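Local structure of acetylcholine-binding protein (Bulinus truncatus, 2BJ0) at residues Asp44-Val49 with Phe198-Lys203; Ser63-Ser66 with Gln72-Leu75; Val102-Ser105 with Ser109-Tyr112. The protein probably binds acetylcholine and related ligands as a soluble pentamer, serving as a model for the extracellular ligand-binding domain of nicotinic acetylcholine receptors. One frame throughout, in Å; residues are numbered along the deposited sequence.

How the contacts relate
The three contacts sample one subunit of a beta-sandwich pentamer at three places that differ in burial and in chemistry. Contact 1 lies between the two sheets and is wholly apolar: valines of 44-49 meet phenylalanine rings of 198-203. Contact 2, about 39 Å away between centres and across the centre of the chain, is also buried and apolar, but there a loop, not a second sheet, supplies Leu64 and Leu65 to cover the strand. Contact 3 is partly buried and rests on backbone hydrogen bonds within a hairpin. Contacts 2 and 3 adjoin, since strands 72-76 and 101-105 are neighbours in one sheet; Val73 O and Val104 N, 2.7 Å apart, probably form a hydrogen bond. Strand 45-57 of contact 1 belongs to that sheet too.

Contact 1 of 3, residues Asp44-Val49 with Phe198-Lys203; sequences DQVEVV and FAFRKK
Phe198 (chi1 65°) and Phe200 (chi1 79°) both hold CG between the backbone N and the carbonyl carbon, and with CB already directed toward strand 45-49 this sends their CZ ends to Val48 and Val46. The contact illustrates how the two sheets of an immunoglobulin-like beta sandwich meet through side chains alone. Their backbones stay well separated: the axes of 45-49 and 198-202 approach no closer than 11.8 Å, and the strands run at 106° to one another. Val48 and Phe198 approach head-on from their two strands, with CG1 of Val48 lying 3.9 Å from CZ of Phe198. Beside the rim of that ring sits CG1 of Val46, a looser neighbour. The other branch of Val46 serves Phe200, so one valine spans two rings. Around them Ile36 of strand 25-40 and Cys135 of strand 133-141 touch both phenylalanines, while Phe170 meets the Phe200 ring edge-to-face. On the other side of the valine strand, Glu47 forms salt bridges with Arg117 and Arg119. Val46 and Phe200 pass one another, pointing opposite ways, which brings CG2 of Val46 to 4.0 Å from CZ of Phe200.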
ATOM      1  N   ASP A  44      -6.786 -26.331   0.213  1.00 29.76           N
ATOM      2  CA  ASP A  44      -5.983 -26.726  -0.947  1.00 28.56           C
ATOM      3  C   ASP A  44      -5.221 -25.551  -1.556  1.00 27.19           C
ATOM      4  O   ASP A  44      -5.350 -25.287  -2.742  1.00 26.63           O
ATOM      5  CB  ASP A  44      -6.872 -27.362  -2.004  1.00 29.33           C
ATOM      6  CG  ASP A  44      -7.086 -28.835  -1.761  1.00 30.84           C
ATOM      7  OD1 ASP A  44      -6.286 -29.450  -1.009  1.00 32.35           O
ATOM      8  OD2 ASP A  44      -8.031 -29.458  -2.282  1.00 32.62           O
ATOM      9  N   GLN A  45      -4.457 -24.843  -0.715  1.00 25.67           N
ATOM     10  CA  GLN A  45      -3.662 -23.707  -1.140  1.00 25.06           C
ATOM     11  C   GLN A  45      -2.242 -23.822  -0.611  1.00 24.58           C
ATOM     12  O   GLN A  45      -2.013 -24.279   0.521  1.00 24.42           O
ATOM     13  CB  GLN A  45      -4.307 -22.385  -0.674  1.00 25.50           C
ATOM     14  CG  GLN A  45      -5.669 -22.159  -1.313  1.00 24.97           C
ATOM     15  CD  GLN A  45      -6.404 -20.936  -0.750  1.00 26.11           C
ATOM     16  OE1 GLN A  45      -5.818 -20.149  -0.015  1.00 26.10           O
ATOM     17  NE2 GLN A  45      -7.693 -20.793  -1.101  1.00 27.41           N
ATOM     18  N   VAL A  46      -1.299 -23.375  -1.437  1.00 24.12           N
ATOM     19  CA  VAL A  46       0.153 -23.473  -1.181  1.00 23.89           C
ATOM     20  C   VAL A  46       0.769 -22.113  -1.403  1.00 25.10           C
ATOM     21  O   VAL A  46       0.362 -21.410  -2.333  1.00 26.41           O
ATOM     22  CB  VAL A  46       0.818 -24.491  -2.159  1.00 22.86           C
ATOM     23  CG1 VAL A  46       2.328 -24.427  -2.066  1.00 22.90           C
ATOM     24  CG2 VAL A  46       0.335 -25.908  -1.805  1.00 23.00           C
ATOM     25  N   GLU A  47       1.697 -21.725  -0.529  1.00 25.19           N
ATOM     26  CA  GLU A  47       2.452 -20.475  -0.657  1.00 25.26           C
ATOM     27  C   GLU A  47       3.903 -20.883  -0.631  1.00 22.92           C
ATOM     28  O   GLU A  47       4.327 -21.636   0.230  1.00 22.05           O
ATOM     29  CB  GLU A  47       2.229 -19.503   0.535  1.00 24.84           C
ATOM     30  CG  GLU A  47       0.885 -18.820   0.646  1.00 27.32           C
ATOM     31  CD  GLU A  47       0.934 -17.573   1.552  1.00 29.80           C
ATOM     32  OE1 GLU A  47       1.861 -17.439   2.392  1.00 32.55           O
ATOM     33  OE2 GLU A  47       0.045 -16.703   1.413  1.00 35.81           O
ATOM     34  N   VAL A  48       4.657 -20.373  -1.589  1.00 23.44           N
ATOM     35  CA  VAL A  48       6.067 -20.662  -1.717  1.00 23.38           C
ATOM     36  C   VAL A  48       6.836 -19.350  -1.687  1.00 23.43           C
ATOM     37  O   VAL A  48       6.283 -18.301  -1.978  1.00 22.65           O
ATOM     38  CB  VAL A  48       6.383 -21.393  -3.078  1.00 23.51           C
ATOM     39  CG1 VAL A  48       5.651 -22.715  -3.174  1.00 24.16           C
ATOM     40  CG2 VAL A  48       6.059 -20.518  -4.260  1.00 24.43           C
ATOM     41  N   VAL A  49       8.114 -19.419  -1.312  1.00 23.66           N
ATOM     42  CA  VAL A  49       9.071 -18.369  -1.668  1.00 22.95           C
ATOM     43  C   VAL A  49       9.870 -18.802  -2.895  1.00 23.68           C
ATOM     44  O   VAL A  49      10.456 -19.889  -2.926  1.00 23.38           O
ATOM     45  CB  VAL A  49       9.989 -18.031  -0.507  1.00 24.07           C
ATOM     46  CG1 VAL A  49      11.030 -16.963  -0.914  1.00 25.47           C
ATOM     47  CG2 VAL A  49       9.157 -17.526   0.664  1.00 20.61           C
ATOM     48  N   PHE A 198       6.488 -29.145  -9.209  1.00 28.74           N
ATOM     49  CA  PHE A 198       7.225 -29.691  -8.101  1.00 28.37           C
ATOM     50  C   PHE A 198       6.365 -30.653  -7.299  1.00 28.44           C
ATOM     51  O   PHE A 198       5.129 -30.594  -7.352  1.00 28.06           O
ATOM     52  CB  PHE A 198       7.893 -28.590  -7.241  1.00 28.15           C
ATOM     53  CG  PHE A 198       6.923 -27.679  -6.528  1.00 29.12           C
ATOM     54  CD1 PHE A 198       6.401 -26.563  -7.167  1.00 29.37           C
ATOM     55  CD2 PHE A 198       6.551 -27.938  -5.211  1.00 27.08           C
ATOM     56  CE1 PHE A 198       5.502 -25.721  -6.487  1.00 31.54           C
ATOM     57  CE2 PHE A 198       5.640 -27.091  -4.521  1.00 27.83           C
ATOM     58  CZ  PHE A 198       5.131 -26.004  -5.167  1.00 27.93           C
ATOM     59  N   ALA A 199       7.029 -31.593  -6.626  1.00 28.56           N
ATOM     60  CA  ALA A 199       6.386 -32.498  -5.711  1.00 28.45           C
ATOM     61  C   ALA A 199       6.963 -32.271  -4.333  1.00 28.28           C
ATOM     62  O   ALA A 199       8.158 -32.117  -4.184  1.00 28.43           O
ATOM     63  CB  ALA A 199       6.631 -33.953  -6.143  1.00 28.59           C
ATOM     64  N   PHE A 200       6.106 -32.247  -3.325  1.00 28.88           N
ATOM     65  CA  PHE A 200       6.551 -32.076  -1.954  1.00 29.32           C
ATOM     66  C   PHE A 200       5.669 -32.863  -0.985  1.00 29.61           C
ATOM     67  O   PHE A 200       4.539 -33.194  -1.307  1.00 28.89           O
ATOM     68  CB  PHE A 200       6.567 -30.573  -1.585  1.00 29.65           C
ATOM     69  CG  PHE A 200       5.207 -29.992  -1.248  1.00 28.74           C
ATOM     70  CD1 PHE A 200       4.282 -29.725  -2.244  1.00 30.05           C
ATOM     71  CD2 PHE A 200       4.887 -29.666   0.067  1.00 31.19           C
ATOM     72  CE1 PHE A 200       3.042 -29.187  -1.926  1.00 31.30           C
ATOM     73  CE2 PHE A 200       3.661 -29.118   0.391  1.00 30.14           C
ATOM     74  CZ  PHE A 200       2.738 -28.881  -0.598  1.00 29.81           C
ATOM     75  N   ARG A 201       6.158 -33.115   0.222  1.00 30.87           N
ATOM     76  CA  ARG A 201       5.364 -33.818   1.214  1.00 32.98           C
ATOM     77  C   ARG A 201       5.626 -33.233   2.607  1.00 33.23           C
ATOM     78  O   ARG A 201       6.582 -32.507   2.776  1.00 32.77           O
ATOM     79  CB  ARG A 201       5.676 -35.325   1.159  1.00 32.87           C
ATOM     80  CG  ARG A 201       7.131 -35.657   1.480  1.00 34.55           C
ATOM     81  CD  ARG A 201       7.421 -37.131   1.797  1.00 36.39           C
ATOM     82  NE  ARG A 201       8.841 -37.305   2.118  1.00 42.06           N
ATOM     83  CZ  ARG A 201       9.599 -38.297   1.655  1.00 44.96           C
ATOM     84  NH1 ARG A 201       9.086 -39.208   0.833  1.00 45.53           N
ATOM     85  NH2 ARG A 201      10.880 -38.358   1.987  1.00 46.02           N
ATOM     86  N   LYS A 202       4.759 -33.508   3.588  1.00 34.79           N
ATOM     87  CA  LYS A 202       5.017 -33.104   4.979  1.00 36.51           C
ATOM     88  C   LYS A 202       6.171 -33.946   5.570  1.00 37.19           C
ATOM     89  O   LYS A 202       6.335 -35.097   5.189  1.00 37.69           O
ATOM     90  CB  LYS A 202       3.747 -33.233   5.831  1.00 36.20           C
ATOM     91  CG  LYS A 202       2.568 -32.426   5.294  1.00 36.91           C
ATOM     92  CD  LYS A 202       1.267 -32.704   6.017  1.00 38.87           C
ATOM     93  CE  LYS A 202       0.852 -31.501   6.874  1.00 44.64           C
ATOM     94  NZ  LYS A 202      -0.646 -31.408   7.149  1.00 48.02           N
ATOM     95  N   LYS A 203       6.971 -33.385   6.475  1.00 37.94           N
ATOM     96  CA  LYS A 203       8.044 -34.161   7.128  1.00 38.57           C
ATOM     97  C   LYS A 203       7.475 -35.106   8.182  1.00 39.44           C
ATOM     98  O   LYS A 203       6.393 -34.844   8.726  1.00 41.03           O
ATOM     99  CB  LYS A 203       9.077 -33.258   7.790  1.00 38.84           C
ATOM    100  CG  LYS A 203       9.872 -32.454   6.830  1.00 38.75           C
ATOM    101  CD  LYS A 203      11.186 -32.044   7.425  1.00 41.62           C
ATOM    102  CE  LYS A 203      12.009 -31.365   6.342  1.00 42.67           C
ATOM    103  NZ  LYS A 203      13.334 -31.984   6.173  1.00 45.42           N
TER

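Contact 2 of 3, residues Ser63-Ser66 with Gln72-Leu75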
ATOM      1  N   SER A  63      26.243   1.529 -23.744  1.00 34.24           N
ATOM      2  CA  SER A  63      26.881   2.831 -23.671  1.00 34.77           C
ATOM      3  C   SER A  63      26.695   3.498 -22.315  1.00 35.45           C
ATOM      4  O   SER A  63      27.166   4.606 -22.085  1.00 34.02           O
ATOM      5  CB  SER A  63      26.324   3.730 -24.756  1.00 34.86           C
ATOM      6  OG  SER A  63      26.890   3.349 -25.986  1.00 36.34           O
ATOM      7  N   LEU A  64      25.978   2.830 -21.425  1.00 36.32           N
ATOM      8  CA  LEU A  64      25.729   3.375 -20.111  1.00 38.13           C
ATOM      9  C   LEU A  64      27.024   3.337 -19.324  1.00 39.27           C
ATOM     10  O   LEU A  64      27.269   4.197 -18.487  1.00 39.34           O
ATOM     11  CB  LEU A  64      24.636   2.557 -19.412  1.00 38.04           C
ATOM     12  CG  LEU A  64      23.815   3.134 -18.257  1.00 38.98           C
ATOM     13  CD1 LEU A  64      23.051   4.437 -18.604  1.00 37.00           C
ATOM     14  CD2 LEU A  64      22.845   2.054 -17.787  1.00 38.20           C
ATOM     15  N   LEU A  65      27.860   2.353 -19.630  1.00 41.26           N
ATOM     16  CA  LEU A  65      29.052   2.059 -18.837  1.00 43.97           C
ATOM     17  C   LEU A  65      30.388   2.227 -19.551  1.00 46.09           C
ATOM     18  O   LEU A  65      31.388   2.510 -18.897  1.00 47.47           O
ATOM     19  CB  LEU A  65      28.981   0.631 -18.290  1.00 43.17           C
ATOM     20  CG  LEU A  65      27.981   0.375 -17.164  1.00 42.72           C
ATOM     21  CD1 LEU A  65      28.150  -1.046 -16.681  1.00 41.58           C
ATOM     22  CD2 LEU A  65      28.148   1.379 -16.007  1.00 41.64           C
ATOM     23  N   SER A  66      30.400   2.027 -20.869  1.00 48.40           N
ATOM     24  CA  SER A  66      31.619   1.963 -21.699  1.00 50.66           C
ATOM     25  C   SER A  66      32.829   2.847 -21.283  1.00 52.02           C
ATOM     26  O   SER A  66      33.986   2.460 -21.502  1.00 52.46           O
ATOM     27  CB  SER A  66      31.265   2.179 -23.181  1.00 50.35           C
ATOM     28  OG  SER A  66      30.503   3.366 -23.342  1.00 51.35           O
ATOM     29  N   GLN A  72      29.542  -3.169 -13.937  1.00 38.62           N
ATOM     30  CA  GLN A  72      28.098  -3.254 -14.024  1.00 36.22           C
ATOM     31  C   GLN A  72      27.475  -2.225 -13.081  1.00 33.73           C
ATOM     32  O   GLN A  72      28.171  -1.641 -12.246  1.00 31.89           O
ATOM     33  CB  GLN A  72      27.618  -4.650 -13.680  1.00 36.77           C
ATOM     34  CG  GLN A  72      28.156  -5.174 -12.380  1.00 40.10           C
ATOM     35  CD  GLN A  72      27.816  -6.621 -12.201  1.00 45.94           C
ATOM     36  OE1 GLN A  72      27.900  -7.412 -13.161  1.00 47.43           O
ATOM     37  NE2 GLN A  72      27.419  -6.990 -10.984  1.00 46.30           N
ATOM     38  N   VAL A  73      26.180  -1.976 -13.267  1.00 31.08           N
ATOM     39  CA  VAL A  73      25.480  -0.988 -12.466  1.00 29.30           C
ATOM     40  C   VAL A  73      24.111  -1.542 -12.113  1.00 29.01           C
ATOM     41  O   VAL A  73      23.420  -2.145 -12.954  1.00 27.82           O
ATOM     42  CB  VAL A  73      25.429   0.439 -13.155  1.00 28.21           C
ATOM     43  CG1 VAL A  73      24.564   0.454 -14.352  1.00 26.40           C
ATOM     44  CG2 VAL A  73      24.973   1.537 -12.159  1.00 27.17           C
ATOM     45  N   SER A  74      23.760  -1.360 -10.852  1.00 27.79           N
ATOM     46  CA  SER A  74      22.447  -1.663 -10.340  1.00 27.96           C
ATOM     47  C   SER A  74      21.577  -0.387 -10.376  1.00 27.43           C
ATOM     48  O   SER A  74      22.011   0.689  -9.942  1.00 26.39           O
ATOM     49  CB  SER A  74      22.600  -2.186  -8.909  1.00 28.39           C
ATOM     50  OG  SER A  74      21.364  -2.248  -8.204  1.00 30.19           O
ATOM     51  N   LEU A  75      20.368  -0.512 -10.910  1.00 26.94           N
ATOM     52  CA  LEU A  75      19.433   0.595 -11.035  1.00 27.05           C
ATOM     53  C   LEU A  75      18.054   0.182 -10.555  1.00 26.79           C
ATOM     54  O   LEU A  75      17.692  -1.004 -10.621  1.00 27.33           O
ATOM     55  CB  LEU A  75      19.360   1.075 -12.479  1.00 27.37           C
ATOM     56  CG  LEU A  75      20.687   1.523 -13.116  1.00 28.68           C
ATOM     57  CD1 LEU A  75      20.640   1.325 -14.642  1.00 28.45           C
ATOM     58  CD2 LEU A  75      20.969   2.964 -12.721  1.00 28.14           C
TER
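The loop that follows strand 45-57 folds back here on strand 72-76, a strand of the larger sheet in the ligand-binding domain, and two consecutive leucines make the contact. Leu64 reaches toward Leu75 tip to tip, its CD2 lying 3.9 Å from CD1 of Leu75. The same methyl also meets Val73, whose side chain it crosses at about a right angle, with CD2 of Leu64 4.2 Å from CG1 of Val73. Leu65 divides its work between its two methyls. CD1 presses on the backbone at the start of the strand, 3.5 Å from CA of Gln72, whereas CD2 lies against the side chain of Val73, 4.1 Å from its CB. With CG1 set between the backbone N and the carbonyl carbon (chi1 69°), Val73 offers that branch to both leucines at once. An alanine in place of Leu65 would probably leave the Gln72 backbone and one flank of Val73 without their apolar cover, opening a gap between loop and strand. Leu7 of helix 4-12 packs on Leu64, and Val16 of a neighbouring subunit touches Val73 and Leu75, placing this apolar cluster close to a subunit interface. Here an irregular loop, itself packed against the N-terminal helix, covers side chains of the sheet, as in the extracellular domain of pentameric ligand-gated channels.

Contact 3 of 3, residues Val102-Ser105 with Ser109-Tyr112; sequences VVVS and SVIY
Val103 and Ile111 form an antiparallel hydrogen-bonded pair in a beta hairpin, each donating its N-H to the carbonyl oxygen of the other. Val103 N to Ile111 O is 2.9 Å, and the return bond, Ile111 N to Val103 O, is equally short. Nearer the turn, Ser105 N approaches Ser109 O at 2.9 Å, and its N-H...O angle of 175° makes this bond almost straight. Val104 and Val110 are the non-hydrogen-bonded pair between these bonds, with CG2 of each 4.3 Å apart. At the far end Val102 bridges two partners: its CB is 3.7 Å from CG1 of Val110, while its CG1 lies 3.7 Å from CD1 of Tyr112. CG of Tyr112 stands anti to the backbone N (chi1 180°), which brings CD1 within touch of that methyl. Beyond this shell, Tyr112 OH hydrogen-bonds to OD1 of Asp100, and OG of Ser109 to OD1 of Asp107 in the turn. The hairpin is flanked within the sheet by strand 72-76, bonded to Val102 and Val104, and by strand 45-57, whose Trp56 and Ala54 bond to Val110 and Tyr112.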
ATOM      1  N   VAL A 102      17.536  -3.776 -10.876  1.00 25.53           N
ATOM      2  CA  VAL A 102      18.166  -4.629 -11.911  1.00 26.33           C
ATOM      3  C   VAL A 102      19.654  -4.306 -11.939  1.00 27.54           C
ATOM      4  O   VAL A 102      20.093  -3.269 -11.369  1.00 27.22           O
ATOM      5  CB  VAL A 102      17.547  -4.410 -13.322  1.00 25.94           C
ATOM      6  CG1 VAL A 102      16.032  -4.668 -13.309  1.00 25.39           C
ATOM      7  CG2 VAL A 102      17.829  -3.015 -13.843  1.00 25.55           C
ATOM      8  N   VAL A 103      20.432  -5.175 -12.583  1.00 27.49           N
ATOM      9  CA  VAL A 103      21.857  -4.960 -12.794  1.00 27.74           C
ATOM     10  C   VAL A 103      22.163  -5.067 -14.267  1.00 28.88           C
ATOM     11  O   VAL A 103      21.852  -6.074 -14.902  1.00 27.31           O
ATOM     12  CB  VAL A 103      22.721  -5.978 -12.053  1.00 28.49           C
ATOM     13  CG1 VAL A 103      24.202  -5.777 -12.423  1.00 27.31           C
ATOM     14  CG2 VAL A 103      22.495  -5.895 -10.524  1.00 28.55           C
ATOM     15  N   VAL A 104      22.758  -3.997 -14.787  1.00 29.23           N
ATOM     16  CA  VAL A 104      23.081  -3.835 -16.191  1.00 30.49           C
ATOM     17  C   VAL A 104      24.588  -4.047 -16.344  1.00 30.82           C
ATOM     18  O   VAL A 104      25.374  -3.445 -15.617  1.00 29.75           O
ATOM     19  CB  VAL A 104      22.721  -2.408 -16.674  1.00 30.21           C
ATOM     20  CG1 VAL A 104      22.944  -2.264 -18.136  1.00 29.66           C
ATOM     21  CG2 VAL A 104      21.291  -2.067 -16.322  1.00 29.94           C
ATOM     22  N   SER A 105      24.958  -4.926 -17.274  1.00 31.86           N
ATOM     23  CA  SER A 105      26.352  -5.249 -17.582  1.00 32.67           C
ATOM     24  C   SER A 105      26.879  -4.370 -18.689  1.00 33.40           C
ATOM     25  O   SER A 105      26.095  -3.740 -19.394  1.00 33.10           O
ATOM     26  CB  SER A 105      26.451  -6.699 -18.031  1.00 32.35           C
ATOM     27  OG  SER A 105      26.071  -7.555 -16.970  1.00 32.73           O
ATOM     28  N   SER A 109      23.462  -6.396 -21.268  1.00 32.50           N
ATOM     29  CA  SER A 109      22.590  -7.434 -20.754  1.00 32.28           C
ATOM     30  C   SER A 109      22.115  -7.046 -19.351  1.00 31.06           C
ATOM     31  O   SER A 109      22.806  -6.325 -18.643  1.00 30.95           O
ATOM     32  CB  SER A 109      23.214  -8.832 -20.834  1.00 32.54           C
ATOM     33  OG  SER A 109      24.391  -8.884 -20.080  1.00 36.83           O
ATOM     34  N   VAL A 110      20.913  -7.490 -18.985  1.00 29.88           N
ATOM     35  CA  VAL A 110      20.270  -7.051 -17.737  1.00 29.19           C
ATOM     36  C   VAL A 110      19.842  -8.263 -16.960  1.00 28.93           C
ATOM     37  O   VAL A 110      19.339  -9.210 -17.542  1.00 29.02           O
ATOM     38  CB  VAL A 110      19.008  -6.175 -17.997  1.00 29.10           C
ATOM     39  CG1 VAL A 110      18.424  -5.699 -16.680  1.00 27.76           C
ATOM     40  CG2 VAL A 110      19.344  -4.949 -18.894  1.00 26.64           C
ATOM     41  N   ILE A 111      20.046  -8.240 -15.651  1.00 27.82           N
ATOM     42  CA  ILE A 111      19.577  -9.304 -14.794  1.00 28.86           C
ATOM     43  C   ILE A 111      18.645  -8.697 -13.747  1.00 27.94           C
ATOM     44  O   ILE A 111      18.934  -7.608 -13.198  1.00 26.83           O
ATOM     45  CB  ILE A 111      20.762 -10.062 -14.103  1.00 29.32           C
ATOM     46  CG1 ILE A 111      21.735 -10.606 -15.170  1.00 31.95           C
ATOM     47  CG2 ILE A 111      20.197 -11.218 -13.277  1.00 30.39           C
ATOM     48  CD1 ILE A 111      23.126 -11.213 -14.650  1.00 31.34           C
ATOM     49  N   TYR A 112      17.531  -9.393 -13.509  1.00 26.87           N
ATOM     50  CA  TYR A 112      16.548  -9.039 -12.520  1.00 26.07           C
ATOM     51  C   TYR A 112      16.128 -10.318 -11.761  1.00 25.97           C
ATOM     52  O   TYR A 112      15.729 -11.317 -12.372  1.00 25.91           O
ATOM     53  CB  TYR A 112      15.368  -8.365 -13.222  1.00 26.89           C
ATOM     54  CG  TYR A 112      14.224  -7.928 -12.327  1.00 27.22           C
ATOM     55  CD1 TYR A 112      14.455  -7.245 -11.122  1.00 29.16           C
ATOM     56  CD2 TYR A 112      12.915  -8.178 -12.705  1.00 28.50           C
ATOM     57  CE1 TYR A 112      13.379  -6.844 -10.291  1.00 27.38           C
ATOM     58  CE2 TYR A 112      11.836  -7.799 -11.907  1.00 31.39           C
ATOM     59  CZ  TYR A 112      12.069  -7.114 -10.710  1.00 31.64           C
ATOM     60  OH  TYR A 112      10.966  -6.742  -9.955  1.00 32.32           O
TER